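PDB 3III: CocE/NonD family hydrolase from Staphylococcus aureus subsp. aureus COL, which probably hydrolyses ester or amide bonds, as an alpha/beta-hydrolase of the CocE/NonD family related to X-Pro dipeptidyl-peptidases. Local coordinates for residues Q3-H15 with I26-M38. Residues are numbered along the deposited sequence; the frame is centred on the assembly and turned at random.
Sequences QHLLGNPKLTVTH and IVVDSVQYGNQEM
Val-13 touches both Asn-35 and Val-27 where the N-terminal segment 3-15 lies along the first beta-hairpin of the protein, and the three illustrate how an irregular chain can be fixed to a sheet margin. Asn-35 sits at the corner of the hairpin and works with both backbone and side chain. Its carbonyl O accepts a hydrogen bond from the N-H of Asn-8, 2.9 Å from Asn-8 N. With CG anti to its carbonyl carbon (chi1 -69°), the side chain reaches into the bend made by the type I turn 8-11, leaving ND2 3.0 Å from Leu-11 O, while the Val-13 side chain crosses that of Asn-35 at about a right angle, bringing its CG2 within 3.3 Å of Asn-35 OD1.

Beyond this corner the segment follows strand 22-30, an edge strand of the large mixed sheet. Thr-14 grips Val-27 twice: its N-H goes to Val-27 O, and its OG1 receives the Val-27 N-H at 2.8 Å and 165°. The Val-27 side chain in turn faces the incoming chain, CB against Thr-12 O and both methyls against Leu-11 CB.

At the other end, Leu-5 CD2 lies over one face of the Tyr-33 ring, 4.0 Å from its centroid and offset toward the rim; Gln-32 CB covers the opposite face, and Phe-112 of helix 110-113 also touches the ring. The bent side chain of Gln-36 spends its two amide hydrogens on His-4 O and Tyr-33 O, both lying close to its amide plane, which fixes its rotation. Water joins Leu-5 O to Gln-32 O as well. Of the four direct hydrogen bonds between the segments, two thus run backbone to backbone and two use a side chain, with small apolar patches between, so the N-terminal segment is held in place without forming a regular strand.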
ATOM      1  N   GLN A   3      -0.454  14.125 -36.371  1.00 44.35           N
ATOM      2  CA  GLN A   3      -1.068  12.735 -36.385  1.00 42.58           C
ATOM      3  C   GLN A   3      -2.040  12.565 -35.189  1.00 39.47           C
ATOM      4  O   GLN A   3      -2.322  13.535 -34.442  1.00 39.61           O
ATOM      5  CB  GLN A   3      -0.018  11.567 -36.544  1.00 43.75           C
ATOM      6  CG  GLN A   3       1.040  11.333 -35.407  1.00 47.52           C
ATOM      7  CD  GLN A   3       0.488  10.603 -34.169  1.00 51.10           C
ATOM      8  OE1 GLN A   3      -0.531   9.936 -34.240  1.00 57.09           O
ATOM      9  NE2 GLN A   3       1.166  10.739 -33.039  1.00 53.67           N
ATOM     10  N   HIS A   4      -2.599  11.367 -35.047  1.00 33.33           N
ATOM     11  CA  HIS A   4      -3.818  11.258 -34.295  1.00 29.48           C
ATOM     12  C   HIS A   4      -3.629  11.461 -32.783  1.00 24.95           C
ATOM     13  O   HIS A   4      -4.577  11.812 -32.115  1.00 22.30           O
ATOM     14  CB  HIS A   4      -4.562   9.969 -34.616  1.00 29.63           C
ATOM     15  CG  HIS A   4      -4.023   8.742 -33.954  1.00 32.63           C
ATOM     16  ND1 HIS A   4      -4.641   8.157 -32.866  1.00 34.92           N
ATOM     17  CD2 HIS A   4      -3.005   7.916 -34.300  1.00 35.36           C
ATOM     18  CE1 HIS A   4      -3.993   7.054 -32.538  1.00 36.45           C
ATOM     19  NE2 HIS A   4      -3.006   6.875 -33.404  1.00 36.89           N
ATOM     20  N   LEU A   5      -2.398  11.297 -32.295  1.00 20.10           N
ATOM     21  CA  LEU A   5      -2.121  11.497 -30.889  1.00 18.99           C
ATOM     22  C   LEU A   5      -2.084  12.991 -30.492  1.00 16.71           C
ATOM     23  O   LEU A   5      -1.993  13.282 -29.304  1.00 16.33           O
ATOM     24  CB  LEU A   5      -0.854  10.748 -30.453  1.00 19.18           C
ATOM     25  CG  LEU A   5      -0.859   9.219 -30.490  1.00 18.08           C
ATOM     26  CD1 LEU A   5       0.528   8.692 -30.022  1.00 17.55           C
ATOM     27  CD2 LEU A   5      -1.984   8.695 -29.642  1.00 16.62           C
ATOM     28  N   LEU A   6      -2.200  13.931 -31.454  1.00 15.24           N
ATOM     29  CA  LEU A   6      -2.446  15.359 -31.109  1.00 14.47           C
ATOM     30  C   LEU A   6      -3.949  15.618 -30.903  1.00 14.30           C
ATOM     31  O   LEU A   6      -4.374  16.690 -30.383  1.00 13.88           O
ATOM     32  CB  LEU A   6      -1.895  16.331 -32.185  1.00 15.59           C
ATOM     33  CG  LEU A   6      -0.373  16.355 -32.393  1.00 16.65           C
ATOM     34  CD1 LEU A   6       0.031  17.303 -33.563  1.00 16.53           C
ATOM     35  CD2 LEU A   6       0.377  16.676 -31.037  1.00 16.32           C
ATOM     36  N   GLY A   7      -4.758  14.641 -31.306  1.00 12.99           N
ATOM     37  CA  GLY A   7      -6.189  14.737 -31.178  1.00 13.01           C
ATOM     38  C   GLY A   7      -6.794  15.742 -32.147  1.00 13.26           C
ATOM     39  O   GLY A   7      -6.154  16.216 -33.048  1.00 12.09           O
ATOM     40  N   ASN A   8      -8.040  16.084 -31.906  1.00 13.40           N
ATOM     41  CA  ASN A   8      -8.781  16.922 -32.803  1.00 13.53           C
ATOM     42  C   ASN A   8      -9.354  18.137 -32.091  1.00 12.66           C
ATOM     43  O   ASN A   8     -10.423  18.044 -31.481  1.00 12.12           O
ATOM     44  CB  ASN A   8      -9.932  16.145 -33.374  1.00 13.84           C
ATOM     45  CG  ASN A   8     -10.637  16.902 -34.477  1.00 15.25           C
ATOM     46  OD1 ASN A   8     -10.433  18.113 -34.660  1.00 18.12           O
ATOM     47  ND2 ASN A   8     -11.453  16.190 -35.240  1.00 17.42           N
ATOM     48  N   PRO A   9      -8.677  19.271 -32.203  1.00 12.95           N
ATOM     49  CA  PRO A   9      -9.097  20.430 -31.429  1.00 13.26           C
ATOM     50  C   PRO A   9     -10.378  21.083 -31.930  1.00 13.82           C
ATOM     51  O   PRO A   9     -10.781  22.100 -31.356  1.00 12.82           O
ATOM     52  CB  PRO A   9      -7.924  21.385 -31.590  1.00 13.86           C
ATOM     53  CG  PRO A   9      -7.195  20.916 -32.789  1.00 14.31           C
ATOM     54  CD  PRO A   9      -7.363  19.473 -32.837  1.00 13.36           C
ATOM     55  N   LYS A  10     -10.974  20.517 -33.006  1.00 14.37           N
ATOM     56  CA  LYS A  10     -12.245  20.963 -33.570  1.00 15.30           C
ATOM     57  C   LYS A  10     -13.446  20.425 -32.815  1.00 14.97           C
ATOM     58  O   LYS A  10     -14.561  20.981 -32.921  1.00 14.65           O
ATOM     59  CB  LYS A  10     -12.378  20.555 -35.060  1.00 16.04           C
ATOM     60  CG  LYS A  10     -11.260  21.106 -35.951  1.00 18.45           C
ATOM     61  CD  LYS A  10     -11.317  22.641 -36.075  1.00 22.37           C
ATOM     62  CE  LYS A  10     -10.294  23.176 -37.080  1.00 22.88           C
ATOM     63  NZ  LYS A  10     -10.417  24.657 -37.303  1.00 24.50           N
ATOM     64  N   LEU A  11     -13.220  19.399 -32.002  1.00 13.84           N
ATOM     65  CA  LEU A  11     -14.297  18.734 -31.304  1.00 14.57           C
ATOM     66  C   LEU A  11     -14.439  19.428 -29.972  1.00 13.73           C
ATOM     67  O   LEU A  11     -13.483  20.069 -29.511  1.00 15.60           O
ATOM     68  CB  LEU A  11     -13.942  17.263 -31.084  1.00 15.53           C
ATOM     69  CG  LEU A  11     -13.516  16.557 -32.374  1.00 17.09           C
ATOM     70  CD1 LEU A  11     -12.681  15.316 -32.080  1.00 20.10           C
ATOM     71  CD2 LEU A  11     -14.764  16.250 -33.206  1.00 16.05           C
ATOM     72  N   THR A  12     -15.630  19.341 -29.390  1.00 12.53           N
ATOM     73  CA  THR A  12     -15.878  19.743 -27.995  1.00 11.31           C
ATOM     74  C   THR A  12     -15.796  18.483 -27.130  1.00  9.42           C
ATOM     75  O   THR A  12     -16.261  17.435 -27.516  1.00  8.54           O
ATOM     76  CB  THR A  12     -17.272  20.459 -27.797  1.00 10.99           C
ATOM     77  OG1 THR A  12     -17.239  21.226 -26.599  1.00 13.03           O
ATOM     78  CG2 THR A  12     -18.471  19.480 -27.677  1.00 13.01           C
ATOM     79  N   VAL A  13     -15.177  18.598 -25.967  1.00  8.62           N
ATOM     80  CA  VAL A  13     -15.133  17.544 -25.001  1.00  7.38           C
ATOM     81  C   VAL A  13     -16.536  17.251 -24.438  1.00  7.09           C
ATOM     82  O   VAL A  13     -17.283  18.180 -24.067  1.00  5.51           O
ATOM     83  CB  VAL A  13     -14.158  17.924 -23.868  1.00  7.42           C
ATOM     84  CG1 VAL A  13     -14.305  16.992 -22.672  1.00  8.26           C
ATOM     85  CG2 VAL A  13     -12.657  17.970 -24.436  1.00  6.53           C
ATOM     86  N   THR A  14     -16.840  15.953 -24.337  1.00  6.95           N
ATOM     87  CA  THR A  14     -18.108  15.465 -23.784  1.00  6.40           C
ATOM     88  C   THR A  14     -18.073  15.769 -22.295  1.00  8.45           C
ATOM     89  O   THR A  14     -17.102  15.465 -21.592  1.00  9.65           O
ATOM     90  CB  THR A  14     -18.284  13.977 -24.051  1.00  6.35           C
ATOM     91  OG1 THR A  14     -18.178  13.779 -25.463  1.00  3.28           O
ATOM     92  CG2 THR A  14     -19.654  13.461 -23.519  1.00  3.64           C
ATOM     93  N   HIS A  15     -19.091  16.476 -21.860  1.00 10.12           N
ATOM     94  CA  HIS A  15     -19.199  16.915 -20.482  1.00 11.46           C
ATOM     95  C   HIS A  15     -19.756  15.558 -19.794  1.00 12.80           C
ATOM     96  O   HIS A  15     -20.822  14.989 -20.179  1.00 11.76           O
ATOM     97  CB  HIS A  15     -20.024  18.315 -20.373  1.00 11.00           C
ATOM     98  CG  HIS A  15     -19.461  19.586 -21.116  1.00  7.48           C
ATOM     99  ND1 HIS A  15     -20.305  20.539 -21.678  1.00 12.53           N
ATOM    100  CD2 HIS A  15     -18.225  20.145 -21.262  1.00  6.51           C
ATOM    101  CE1 HIS A  15     -19.625  21.558 -22.214  1.00  4.94           C
ATOM    102  NE2 HIS A  15     -18.359  21.365 -21.974  1.00  2.00           N
ATOM    103  N   ILE A  26     -18.137   9.762 -27.698  1.00  6.81           N
ATOM    104  CA  ILE A  26     -17.729  10.835 -26.832  1.00  6.61           C
ATOM    105  C   ILE A  26     -16.374  11.380 -27.275  1.00  6.81           C
ATOM    106  O   ILE A  26     -15.694  10.767 -28.101  1.00  7.22           O
ATOM    107  CB  ILE A  26     -17.678  10.360 -25.363  1.00  6.32           C
ATOM    108  CG1 ILE A  26     -16.515   9.412 -25.156  1.00  6.18           C
ATOM    109  CG2 ILE A  26     -19.020   9.687 -24.998  1.00  4.68           C
ATOM    110  CD1 ILE A  26     -16.064   9.241 -23.687  1.00  4.19           C
ATOM    111  N   VAL A  27     -16.026  12.537 -26.727  1.00  6.25           N
ATOM    112  CA  VAL A  27     -14.719  13.167 -26.919  1.00  6.59           C
ATOM    113  C   VAL A  27     -14.134  13.382 -25.504  1.00  7.05           C
ATOM    114  O   VAL A  27     -14.747  14.076 -24.682  1.00  8.36           O
ATOM    115  CB  VAL A  27     -14.852  14.508 -27.690  1.00  6.69           C
ATOM    116  CG1 VAL A  27     -13.540  15.251 -27.817  1.00  6.24           C
ATOM    117  CG2 VAL A  27     -15.490  14.292 -29.097  1.00  6.20           C
ATOM    118  N   VAL A  28     -12.935  12.863 -25.276  1.00  7.32           N
ATOM    119  CA  VAL A  28     -12.283  12.820 -23.950  1.00  7.25           C
ATOM    120  C   VAL A  28     -11.228  13.913 -23.920  1.00  8.26           C
ATOM    121  O   VAL A  28     -10.526  14.111 -24.898  1.00  8.59           O
ATOM    122  CB  VAL A  28     -11.643  11.394 -23.658  1.00  7.12           C
ATOM    123  CG1 VAL A  28     -10.736  11.396 -22.345  1.00  4.56           C
ATOM    124  CG2 VAL A  28     -12.724  10.337 -23.564  1.00  7.70           C
ATOM    125  N   ASP A  29     -11.125  14.592 -22.782  1.00  8.94           N
ATOM    126  CA  ASP A  29     -10.082  15.586 -22.543  1.00  9.69           C
ATOM    127  C   ASP A  29      -8.811  14.846 -22.109  1.00  9.12           C
ATOM    128  O   ASP A  29      -8.485  14.776 -20.942  1.00  7.59           O
ATOM    129  CB  ASP A  29     -10.511  16.603 -21.485  1.00  9.91           C
ATOM    130  CG  ASP A  29     -11.103  15.939 -20.201  1.00 10.51           C
ATOM    131  OD1 ASP A  29     -11.753  14.879 -20.215  1.00  8.97           O
ATOM    132  OD2 ASP A  29     -10.872  16.459 -19.159  1.00 10.20           O
ATOM    133  N   SER A  30      -8.114  14.233 -23.061  1.00  8.72           N
ATOM    134  CA  SER A  30      -6.921  13.476 -22.722  1.00  7.64           C
ATOM    135  C   SER A  30      -5.809  14.431 -22.248  1.00  8.07           C
ATOM    136  O   SER A  30      -5.600  15.472 -22.831  1.00  8.00           O
ATOM    137  CB  SER A  30      -6.405  12.661 -23.921  1.00  9.24           C
ATOM    138  OG  SER A  30      -5.130  12.111 -23.610  1.00  7.03           O
ATOM    139  N   VAL A  31      -5.123  14.042 -21.189  1.00  7.73           N
ATOM    140  CA  VAL A  31      -3.980  14.766 -20.608  1.00  9.31           C
ATOM    141  C   VAL A  31      -2.766  14.773 -21.572  1.00  8.76           C
ATOM    142  O   VAL A  31      -1.992  15.724 -21.600  1.00  8.08           O
ATOM    143  CB  VAL A  31      -3.657  14.063 -19.210  1.00 10.20           C
ATOM    144  CG1 VAL A  31      -2.240  14.271 -18.733  1.00 14.42           C
ATOM    145  CG2 VAL A  31      -4.674  14.553 -18.207  1.00 14.20           C
ATOM    146  N   GLN A  32      -2.577  13.657 -22.292  1.00  6.45           N
ATOM    147  CA  GLN A  32      -1.425  13.450 -23.149  1.00  6.72           C
ATOM    148  C   GLN A  32      -1.706  13.800 -24.608  1.00  6.23           C
ATOM    149  O   GLN A  32      -0.838  14.262 -25.315  1.00  6.71           O
ATOM    150  CB  GLN A  32      -1.004  11.968 -23.068  1.00  5.60           C
ATOM    151  CG  GLN A  32      -0.703  11.533 -21.636  1.00  7.35           C
ATOM    152  CD  GLN A  32      -1.899  11.050 -20.809  1.00  7.86           C
ATOM    153  OE1 GLN A  32      -3.017  10.790 -21.338  1.00  5.06           O
ATOM    154  NE2 GLN A  32      -1.661  10.912 -19.475  1.00  2.72           N
ATOM    155  N   TYR A  33      -2.940  13.539 -25.058  1.00  7.10           N
ATOM    156  CA  TYR A  33      -3.244  13.451 -26.460  1.00  6.81           C
ATOM    157  C   TYR A  33      -4.397  14.354 -26.940  1.00  7.53           C
ATOM    158  O   TYR A  33      -5.037  14.070 -27.953  1.00  7.73           O
ATOM    159  CB  TYR A  33      -3.573  11.992 -26.829  1.00  8.04           C
ATOM    160  CG  TYR A  33      -2.545  10.974 -26.352  1.00  6.09           C
ATOM    161  CD1 TYR A  33      -1.198  11.093 -26.727  1.00  5.55           C
ATOM    162  CD2 TYR A  33      -2.914   9.893 -25.538  1.00  5.61           C
ATOM    163  CE1 TYR A  33      -0.277  10.184 -26.341  1.00  6.74           C
ATOM    164  CE2 TYR A  33      -1.989   8.944 -25.166  1.00  3.95           C
ATOM    165  CZ  TYR A  33      -0.675   9.095 -25.536  1.00  2.00           C
ATOM    166  OH  TYR A  33       0.262   8.140 -25.155  1.00  3.84           O
ATOM    167  N   GLY A  34      -4.694  15.394 -26.193  1.00  7.49           N
ATOM    168  CA  GLY A  34      -5.682  16.389 -26.613  1.00  7.50           C
ATOM    169  C   GLY A  34      -7.120  15.834 -26.683  1.00  8.31           C
ATOM    170  O   GLY A  34      -7.485  14.920 -25.950  1.00  7.66           O
ATOM    171  N   ASN A  35      -7.944  16.395 -27.566  1.00  7.63           N
ATOM    172  CA  ASN A  35      -9.319  15.926 -27.690  1.00  6.89           C
ATOM    173  C   ASN A  35      -9.414  14.595 -28.451  1.00  7.13           C
ATOM    174  O   ASN A  35      -9.127  14.529 -29.665  1.00  6.69           O
ATOM    175  CB  ASN A  35     -10.174  16.936 -28.396  1.00  7.42           C
ATOM    176  CG  ASN A  35     -10.408  18.171 -27.567  1.00  7.64           C
ATOM    177  OD1 ASN A  35     -10.018  18.227 -26.400  1.00  9.92           O
ATOM    178  ND2 ASN A  35     -10.949  19.189 -28.187  1.00 14.84           N
ATOM    179  N   GLN A  36      -9.843  13.555 -27.750  1.00  6.38           N
ATOM    180  CA  GLN A  36      -9.819  12.201 -28.320  1.00  6.95           C
ATOM    181  C   GLN A  36     -11.205  11.574 -28.399  1.00  7.30           C
ATOM    182  O   GLN A  36     -11.844  11.319 -27.374  1.00  8.98           O
ATOM    183  CB  GLN A  36      -8.906  11.317 -27.464  1.00  6.81           C
ATOM    184  CG  GLN A  36      -7.447  11.638 -27.646  1.00  7.83           C
ATOM    185  CD  GLN A  36      -6.909  11.201 -28.967  1.00  8.12           C
ATOM    186  OE1 GLN A  36      -7.396  10.228 -29.519  1.00  5.74           O
ATOM    187  NE2 GLN A  36      -5.915  11.923 -29.503  1.00  6.21           N
ATOM    188  N   GLU A  37     -11.638  11.309 -29.618  1.00  8.01           N
ATOM    189  CA  GLU A  37     -12.891  10.612 -29.920  1.00  9.12           C
ATOM    190  C   GLU A  37     -12.783   9.102 -29.648  1.00  7.87           C
ATOM    191  O   GLU A  37     -11.814   8.467 -29.982  1.00  8.39           O
ATOM    192  CB  GLU A  37     -13.239  10.759 -31.421  1.00 10.60           C
ATOM    193  CG  GLU A  37     -13.283  12.148 -31.983  1.00 16.50           C
ATOM    194  CD  GLU A  37     -13.120  12.217 -33.545  1.00 22.96           C
ATOM    195  OE1 GLU A  37     -11.976  12.482 -34.066  1.00 26.70           O
ATOM    196  OE2 GLU A  37     -14.154  12.043 -34.234  1.00 27.53           O
HETATM  197  N   MSE A  38     -13.820   8.550 -29.051  1.00  6.33           N
HETATM  198  CA  MSE A  38     -13.903   7.179 -28.774  1.00  7.10           C
HETATM  199  C   MSE A  38     -15.351   6.882 -28.482  1.00  7.25           C
HETATM  200  O   MSE A  38     -16.180   7.805 -28.415  1.00  7.71           O
HETATM  201  CB  MSE A  38     -13.018   6.814 -27.582  1.00  6.73           C
HETATM  202  CG  MSE A  38     -13.458   7.398 -26.263  1.00  8.85           C
HETATM  203 SE   MSE A  38     -12.045   6.986 -24.902  1.00 18.93          SE
HETATM  204  CE  MSE A  38     -10.553   8.201 -25.595  1.00  8.45           C
TER
HETATM  205  O   HOH W   1      -0.256  14.706 -28.039  1.00 16.21           O
HETATM  206  O   HOH W   2      -6.647  18.225 -29.545  1.00  6.84           O